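Local coordinates for protein toll-receptor-related 2 (Hydra vulgaris, PDB 4W8H) that probably takes part in Toll-like receptor signalling, its TIR domain being of the kind that passes on signals by associating with other TIR domains, at residues T22-I32 against W119-R127. Residues are numbered along the deposited sequence; the frame is centred on the assembly and turned at random.
Sequences TLVFKLERAGI and WRNLFRDIR. Unlike the reference sequence in segment 22-32: K26 (reference Glu), L27 (reference Val).
L27 and I126 meet between two helices that cross at -57° over the parallel sheet of this flavodoxin-like TIR domain. In this buried aliphatic layer L27 CD2 lies 3.6 Å from I126 CD1 and touches the F123 ring, I32 sends CD1 against that ring and CG2 against I126, and L23 CD1 meets L122 CD2. Branched residues suit it because they also reach the sheet, L27 onto I9, I126 onto V7. F123 lays its ring under A30 CB, a methyl small enough to sit 4.1 Å from the centroid. At the partly exposed rim, K26 bends at chi3 to lay CE over the face of W119, 3.5 Å from the centroid of its five-membered ring, and at chi4 to set NZ as a cation-pi partner; L23 CD1 meets W119 CZ3 near the ring plane and T22 CG2 reaches CZ2. An alanine in place of W119 would probably rob K26 of this face and L23 CD1 of its edge neighbour. Toward solvent, where helix 22-29 ends in a Schellman motif at G31, R127 NH2 donates a bent hydrogen bond (142°) to A30 O, which a water links to R127 NE. Apolar contacts thus join helix 22-29, the turn after it and helix 119-127, with cationic side chains bordering solvent.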
loop_
_atom_site.group_PDB
_atom_site.type_symbol
_atom_site.label_atom_id
_atom_site.label_comp_id
_atom_site.label_asym_id
_atom_site.label_seq_id
_atom_site.Cartn_x
_atom_site.Cartn_y
_atom_site.Cartn_z
ATOM N N THR A 22 1.523 -7.202 10.835
ATOM C CA THR A 22 0.915 -6.030 11.469
ATOM C C THR A 22 -0.118 -5.379 10.570
ATOM O O THR A 22 -1.293 -5.318 10.927
ATOM C CB THR A 22 1.993 -5.038 11.955
ATOM O OG1 THR A 22 2.834 -5.679 12.920
ATOM C CG2 THR A 22 1.349 -3.789 12.586
ATOM N N LEU A 23 0.293 -4.905 9.397
ATOM C CA LEU A 23 -0.637 -4.154 8.559
ATOM C C LEU A 23 -1.777 -5.002 8.021
ATOM O O LEU A 23 -2.963 -4.671 8.208
ATOM C CB LEU A 23 0.175 -3.496 7.431
ATOM C CG LEU A 23 -0.621 -2.727 6.375
ATOM C CD1 LEU A 23 -1.376 -1.584 6.944
ATOM C CD2 LEU A 23 0.284 -2.291 5.247
ATOM N N VAL A 24 -1.452 -6.099 7.320
ATOM C CA VAL A 24 -2.533 -6.924 6.768
ATOM C C VAL A 24 -3.384 -7.517 7.881
ATOM O O VAL A 24 -4.606 -7.533 7.806
ATOM C CB VAL A 24 -1.962 -8.046 5.871
ATOM C CG1 VAL A 24 -3.008 -9.060 5.504
ATOM C CG2 VAL A 24 -1.346 -7.470 4.622
ATOM N N PHE A 25 -2.736 -8.015 8.930
ATOM C CA PHE A 25 -3.430 -8.565 10.084
ATOM C C PHE A 25 -4.463 -7.593 10.619
ATOM O O PHE A 25 -5.613 -7.985 10.829
ATOM C CB PHE A 25 -2.389 -8.889 11.150
ATOM C CG PHE A 25 -2.927 -9.553 12.393
ATOM C CD1 PHE A 25 -3.398 -10.842 12.338
ATOM C CD2 PHE A 25 -2.867 -8.921 13.607
ATOM C CE1 PHE A 25 -3.841 -11.485 13.497
ATOM C CE2 PHE A 25 -3.317 -9.559 14.768
ATOM C CZ PHE A 25 -3.798 -10.823 14.691
ATOM N N LYS A 26 -4.080 -6.349 10.839
ATOM C CA LYS A 26 -5.012 -5.372 11.391
ATOM C C LYS A 26 -6.103 -4.985 10.413
ATOM O O LYS A 26 -7.268 -4.795 10.812
ATOM C CB LYS A 26 -4.260 -4.169 11.890
ATOM C CG LYS A 26 -3.616 -4.460 13.246
ATOM C CD LYS A 26 -3.085 -3.237 13.902
ATOM C CE LYS A 26 -4.143 -2.184 14.225
ATOM N NZ LYS A 26 -5.334 -2.651 14.969
ATOM N N LEU A 27 -5.746 -4.839 9.133
ATOM C CA LEU A 27 -6.755 -4.502 8.143
ATOM C C LEU A 27 -7.834 -5.562 8.088
ATOM O O LEU A 27 -9.029 -5.252 8.120
ATOM C CB LEU A 27 -6.098 -4.329 6.769
ATOM C CG LEU A 27 -5.270 -3.066 6.540
ATOM C CD1 LEU A 27 -4.369 -3.249 5.309
ATOM C CD2 LEU A 27 -6.129 -1.830 6.370
ATOM N N GLU A 28 -7.434 -6.826 8.039
ATOM C CA GLU A 28 -8.387 -7.916 7.897
ATOM C C GLU A 28 -9.238 -8.049 9.158
ATOM O O GLU A 28 -10.445 -8.311 9.082
ATOM C CB GLU A 28 -7.665 -9.201 7.480
ATOM C CG GLU A 28 -7.112 -9.094 6.037
ATOM C CD GLU A 28 -6.593 -10.387 5.486
ATOM O OE1 GLU A 28 -6.076 -11.230 6.244
ATOM O OE2 GLU A 28 -6.698 -10.539 4.257
ATOM N N ARG A 29 -8.627 -7.824 10.317
ATOM C CA ARG A 29 -9.423 -7.866 11.577
ATOM C C ARG A 29 -10.489 -6.775 11.612
ATOM O O ARG A 29 -11.543 -6.941 12.219
ATOM C CB ARG A 29 -8.501 -7.766 12.782
ATOM C CG ARG A 29 -7.783 -9.080 13.051
ATOM C CD ARG A 29 -6.698 -8.941 14.085
ATOM N NE ARG A 29 -7.246 -8.603 15.392
ATOM C CZ ARG A 29 -7.571 -9.484 16.337
ATOM N NH1 ARG A 29 -7.391 -10.778 16.125
ATOM N NH2 ARG A 29 -8.066 -9.067 17.502
ATOM N N ALA A 30 -10.180 -5.651 10.961
ATOM C CA ALA A 30 -11.077 -4.496 10.895
ATOM C C ALA A 30 -12.140 -4.651 9.798
ATOM O O ALA A 30 -12.914 -3.716 9.567
ATOM C CB ALA A 30 -10.264 -3.197 10.670
ATOM N N GLY A 31 -12.185 -5.817 9.145
ATOM C CA GLY A 31 -13.137 -6.061 8.093
ATOM C C GLY A 31 -12.809 -5.487 6.740
ATOM O O GLY A 31 -13.664 -5.436 5.852
ATOM N N ILE A 32 -11.562 -5.065 6.561
ATOM C CA ILE A 32 -11.118 -4.483 5.314
ATOM C C ILE A 32 -10.579 -5.599 4.417
ATOM O O ILE A 32 -9.711 -6.357 4.794
ATOM C CB ILE A 32 -10.077 -3.372 5.587
ATOM C CG1 ILE A 32 -10.780 -2.218 6.352
ATOM C CG2 ILE A 32 -9.416 -2.910 4.270
ATOM C CD1 ILE A 32 -9.841 -1.188 6.950
ATOM N N TRP A 119 -3.653 4.222 12.978
ATOM C CA TRP A 119 -4.605 3.245 12.479
ATOM C C TRP A 119 -5.955 3.916 12.229
ATOM O O TRP A 119 -6.598 3.619 11.254
ATOM C CB TRP A 119 -4.744 2.057 13.465
ATOM C CG TRP A 119 -3.464 1.332 13.605
ATOM C CD1 TRP A 119 -2.640 1.274 14.697
ATOM C CD2 TRP A 119 -2.814 0.566 12.590
ATOM N NE1 TRP A 119 -1.539 0.509 14.433
ATOM C CE2 TRP A 119 -1.612 0.061 13.147
ATOM C CE3 TRP A 119 -3.130 0.223 11.267
ATOM C CZ2 TRP A 119 -0.709 -0.698 12.415
ATOM C CZ3 TRP A 119 -2.249 -0.598 10.576
ATOM C CH2 TRP A 119 -1.041 -1.020 11.140
ATOM N N ARG A 120 -6.383 4.808 13.112
ATOM C CA ARG A 120 -7.607 5.577 12.926
ATOM C C ARG A 120 -7.600 6.268 11.563
ATOM O O ARG A 120 -8.574 6.248 10.826
ATOM C CB ARG A 120 -7.739 6.615 14.045
ATOM C CG ARG A 120 -8.932 7.547 13.937
ATOM C CD ARG A 120 -8.739 8.745 14.895
ATOM N NE ARG A 120 -7.715 9.695 14.430
ATOM C CZ ARG A 120 -7.385 10.829 15.058
ATOM N NH1 ARG A 120 -6.452 11.613 14.544
ATOM N NH2 ARG A 120 -7.980 11.197 16.190
ATOM N N ASN A 121 -6.497 6.921 11.265
ATOM C CA ASN A 121 -6.409 7.656 10.010
ATOM C C ASN A 121 -6.429 6.737 8.794
ATOM O O ASN A 121 -7.103 7.014 7.800
ATOM C CB ASN A 121 -5.132 8.510 9.978
ATOM C CG ASN A 121 -5.169 9.676 10.960
ATOM O OD1 ASN A 121 -6.214 10.029 11.514
ATOM N ND2 ASN A 121 -4.009 10.268 11.177
ATOM N N LEU A 122 -5.692 5.642 8.875
ATOM C CA LEU A 122 -5.649 4.693 7.779
ATOM C C LEU A 122 -7.044 4.116 7.517
ATOM O O LEU A 122 -7.538 4.108 6.381
ATOM C CB LEU A 122 -4.661 3.579 8.117
ATOM C CG LEU A 122 -4.533 2.474 7.077
ATOM C CD1 LEU A 122 -4.079 3.020 5.690
ATOM C CD2 LEU A 122 -3.546 1.414 7.517
ATOM N N PHE A 123 -7.685 3.621 8.568
ATOM C CA PHE A 123 -8.966 2.967 8.374
ATOM C C PHE A 123 -10.005 3.979 7.896
ATOM O O PHE A 123 -10.870 3.656 7.087
ATOM C CB PHE A 123 -9.451 2.312 9.666
ATOM C CG PHE A 123 -8.622 1.160 10.150
ATOM C CD1 PHE A 123 -7.649 0.547 9.384
ATOM C CD2 PHE A 123 -8.748 0.771 11.448
ATOM C CE1 PHE A 123 -6.882 -0.478 9.876
ATOM C CE2 PHE A 123 -7.990 -0.266 11.955
ATOM C CZ PHE A 123 -7.046 -0.887 11.171
ATOM N N ARG A 124 -9.959 5.208 8.380
ATOM C CA ARG A 124 -10.908 6.237 7.964
ATOM C C ARG A 124 -10.796 6.510 6.469
ATOM O O ARG A 124 -11.801 6.685 5.772
ATOM C CB ARG A 124 -10.659 7.506 8.784
ATOM C CG ARG A 124 -11.636 8.622 8.526
ATOM C CD ARG A 124 -11.129 9.889 9.162
ATOM N NE ARG A 124 -11.163 9.852 10.622
ATOM C CZ ARG A 124 -10.148 10.154 11.435
ATOM N NH1 ARG A 124 -10.368 10.102 12.731
ATOM N NH2 ARG A 124 -8.944 10.528 10.993
ATOM N N ASP A 125 -9.568 6.572 5.976
ATOM C CA ASP A 125 -9.403 6.850 4.565
ATOM C C ASP A 125 -9.932 5.715 3.708
ATOM O O ASP A 125 -10.597 5.937 2.668
ATOM C CB ASP A 125 -7.975 7.161 4.155
ATOM C CG ASP A 125 -7.914 7.691 2.734
ATOM O OD1 ASP A 125 -8.443 8.785 2.494
ATOM O OD2 ASP A 125 -7.413 7.008 1.849
ATOM N N ILE A 126 -9.616 4.493 4.120
ATOM C CA ILE A 126 -10.045 3.321 3.379
ATOM C C ILE A 126 -11.565 3.276 3.342
ATOM O O ILE A 126 -12.157 3.012 2.282
ATOM C CB ILE A 126 -9.466 2.056 4.004
ATOM C CG1 ILE A 126 -7.945 2.108 3.836
ATOM C CG2 ILE A 126 -10.127 0.803 3.394
ATOM C CD1 ILE A 126 -7.225 0.999 4.512
ATOM N N ARG A 127 -12.212 3.583 4.462
ATOM C CA ARG A 127 -13.664 3.484 4.595
ATOM C C ARG A 127 -14.401 4.649 3.973
ATOM O O ARG A 127 -15.582 4.530 3.714
ATOM C CB ARG A 127 -14.010 3.323 6.064
ATOM C CG ARG A 127 -13.563 1.986 6.604
ATOM C CD ARG A 127 -13.604 1.969 8.125
ATOM N NE ARG A 127 -13.389 0.639 8.685
ATOM C CZ ARG A 127 -13.006 0.401 9.946
ATOM N NH1 ARG A 127 -12.735 1.399 10.779
ATOM N NH2 ARG A 127 -12.888 -0.851 10.375
HETATM O O HOH W 1 -13.881 -1.895 7.872
#